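Side-chain contact in 3-phosphoshikimate 1-carboxyvinyltransferase (Streptomyces sviceus, PDB 7M0O), which probably transfers the enolpyruvyl group of phosphoenolpyruvate to the 5-hydroxyl of shikimate-3-phosphate, a late step on the way to chorismate: residues A[318-322]-A[323-327]. Residues are numbered along the deposited sequence; the frame is centred on the assembly and turned at random.
Sequences NTRVK and ECDRL. With PO4 (phosphate ion), chain B.
Arg320 and Asp325 lie alongside each other, pointing the same way, across the turn that leads from strand 311-314 into helix 326-336 of the EPSP synthase fold. Asp325 takes the N-cap position of that helix, where a short carboxylate can cap with one oxygen and pair with Arg320 through the other; with CG anti to its backbone N (chi1 -175°), it lies beside the aliphatic part of Arg320. OD2 is met on its syn side by Arg320 NH2 at 3.0 Å, close to the guanidinium plane, although the two flat groups stand almost perpendicular (89°). Leu327 is buried, and its branched aliphatic end can lie against the flat guanidinium: it covers one face off-centre, its CD2 3.4 Å from Arg320 NH1. Glu328 gives its backbone N to Asp325 OD1 in a hydrogen bond and its carboxylate to Arg320 NH2 in a second salt bridge, while the carbonyls of Gly344 and Pro345 accept hydrogen bonds from NH1 and NE, a set of partners that fixes the rotation of the group. A leucine in place of Arg320 would probably leave Asp325 OD2 without its charged mate and those two carbonyls without their donors.

Lys322 and Arg326 form a second pair, and gather round a phosphate ion that probably came from the crystallisation liquor; both are predicted substrate-binding residues. The lysine chain, bent at chi2 and chi3, carries CE over a guanidinium face of Arg326, 3.6 Å above its plane, and NZ reaches phosphate O4 only weakly. Arg326 is extended from CG to NE, with NE in a salt bridge to Asp365, and its edge presents NH1 and NH2 together to phosphate O2, at 2.9 and 2.8 Å; His366 and Arg367 bind the same ion. Thr319 turns OG1 to the carbonyl of Val316, and its own O accepts Arg326 N at 3.0 Å, with the donor nitrogen 34° out of the carbonyl plane.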
loop_
_atom_site.group_PDB
_atom_site.type_symbol
_atom_site.label_atom_id
_atom_site.label_comp_id
_atom_site.label_asym_id
_atom_site.label_seq_id
_atom_site.Cartn_x
_atom_site.Cartn_y
_atom_site.Cartn_z
ATOM N N ASN A 318 -12.606 13.412 3.904
ATOM C CA ASN A 318 -12.244 12.008 4.082
ATOM C C ASN A 318 -11.317 11.803 5.272
ATOM O O ASN A 318 -11.306 10.718 5.862
ATOM C CB ASN A 318 -11.606 11.443 2.797
ATOM C CG ASN A 318 -10.616 12.414 2.129
ATOM O OD1 ASN A 318 -10.092 13.323 2.769
ATOM N ND2 ASN A 318 -10.371 12.219 0.832
ATOM N N THR A 319 -10.537 12.821 5.645
ATOM C CA THR A 319 -9.620 12.645 6.766
ATOM C C THR A 319 -10.341 12.545 8.105
ATOM O O THR A 319 -9.728 12.110 9.088
ATOM C CB THR A 319 -8.599 13.788 6.844
ATOM O OG1 THR A 319 -9.250 15.031 7.146
ATOM C CG2 THR A 319 -7.855 13.937 5.513
ATOM N N ARG A 320 -11.607 12.972 8.176
ATOM C CA ARG A 320 -12.331 12.971 9.438
ATOM C C ARG A 320 -12.857 11.591 9.796
ATOM O O ARG A 320 -13.134 11.333 10.972
ATOM C CB ARG A 320 -13.505 13.959 9.391
ATOM C CG ARG A 320 -13.109 15.426 9.518
ATOM C CD ARG A 320 -14.335 16.278 9.840
ATOM N NE ARG A 320 -14.077 17.713 9.877
ATOM C CZ ARG A 320 -13.701 18.388 10.959
ATOM N NH1 ARG A 320 -13.514 19.695 10.892
ATOM N NH2 ARG A 320 -13.495 17.753 12.107
ATOM N N VAL A 321 -12.982 10.702 8.814
ATOM C CA VAL A 321 -13.657 9.429 8.996
ATOM C C VAL A 321 -12.672 8.263 8.949
ATOM O O VAL A 321 -13.066 7.125 8.700
ATOM C CB VAL A 321 -14.786 9.266 7.970
ATOM C CG1 VAL A 321 -15.749 10.435 8.085
ATOM C CG2 VAL A 321 -14.212 9.211 6.556
ATOM N N LYS A 322 -11.390 8.532 9.184
ATOM C CA LYS A 322 -10.425 7.475 9.451
ATOM C C LYS A 322 -10.710 6.934 10.853
ATOM O O LYS A 322 -11.716 7.273 11.482
ATOM C CB LYS A 322 -8.995 7.992 9.312
ATOM C CG LYS A 322 -8.683 8.693 7.988
ATOM C CD LYS A 322 -8.689 7.731 6.813
ATOM C CE LYS A 322 -7.559 6.723 6.911
ATOM N NZ LYS A 322 -7.481 5.871 5.689
ATOM N N GLU A 323 -9.812 6.090 11.376
ATOM C CA GLU A 323 -10.064 5.529 12.699
ATOM C C GLU A 323 -9.997 6.612 13.769
ATOM O O GLU A 323 -10.655 6.501 14.811
ATOM C CB GLU A 323 -9.091 4.382 12.979
ATOM C CG GLU A 323 -9.395 3.139 12.130
ATOM C CD GLU A 323 -8.596 1.913 12.532
ATOM O OE1 GLU A 323 -7.518 2.066 13.140
ATOM O OE2 GLU A 323 -9.052 0.786 12.240
ATOM N N CYS A 324 -9.246 7.677 13.512
ATOM C CA CYS A 324 -9.354 8.908 14.274
ATOM C C CYS A 324 -9.659 10.037 13.297
ATOM O O CYS A 324 -9.353 9.944 12.103
ATOM C CB CYS A 324 -8.057 9.199 15.093
ATOM S SG CYS A 324 -6.551 9.856 14.234
ATOM N N ASP A 325 -10.307 11.083 13.797
ATOM C CA ASP A 325 -10.520 12.288 12.996
ATOM C C ASP A 325 -9.170 12.990 12.881
ATOM O O ASP A 325 -8.715 13.632 13.823
ATOM C CB ASP A 325 -11.586 13.183 13.628
ATOM C CG ASP A 325 -11.936 14.401 12.759
ATOM O OD1 ASP A 325 -11.038 14.895 12.050
ATOM O OD2 ASP A 325 -13.098 14.879 12.790
ATOM N N ARG A 326 -8.526 12.864 11.717
ATOM C CA ARG A 326 -7.172 13.384 11.539
ATOM C C ARG A 326 -7.143 14.895 11.395
ATOM O O ARG A 326 -6.135 15.525 11.742
ATOM C CB ARG A 326 -6.509 12.758 10.306
ATOM C CG ARG A 326 -6.055 11.336 10.509
ATOM C CD ARG A 326 -5.434 10.758 9.255
ATOM N NE ARG A 326 -4.914 9.428 9.531
ATOM C CZ ARG A 326 -4.516 8.556 8.611
ATOM N NH1 ARG A 326 -4.585 8.842 7.323
ATOM N NH2 ARG A 326 -4.038 7.379 8.988
ATOM N N LEU A 327 -8.226 15.480 10.888
ATOM C CA LEU A 327 -8.348 16.929 10.855
ATOM C C LEU A 327 -8.353 17.491 12.274
ATOM O O LEU A 327 -7.551 18.369 12.605
ATOM C CB LEU A 327 -9.609 17.323 10.078
ATOM C CG LEU A 327 -9.705 18.737 9.489
ATOM C CD1 LEU A 327 -10.696 18.835 8.316
ATOM C CD2 LEU A 327 -10.080 19.741 10.567
HETATM P P PO4 B . -3.649 4.849 6.129
HETATM O O1 PO4 B . -3.934 4.782 4.652
HETATM O O2 PO4 B . -3.499 6.302 6.501
HETATM O O3 PO4 B . -2.381 4.076 6.406
HETATM O O4 PO4 B . -4.820 4.221 6.839
#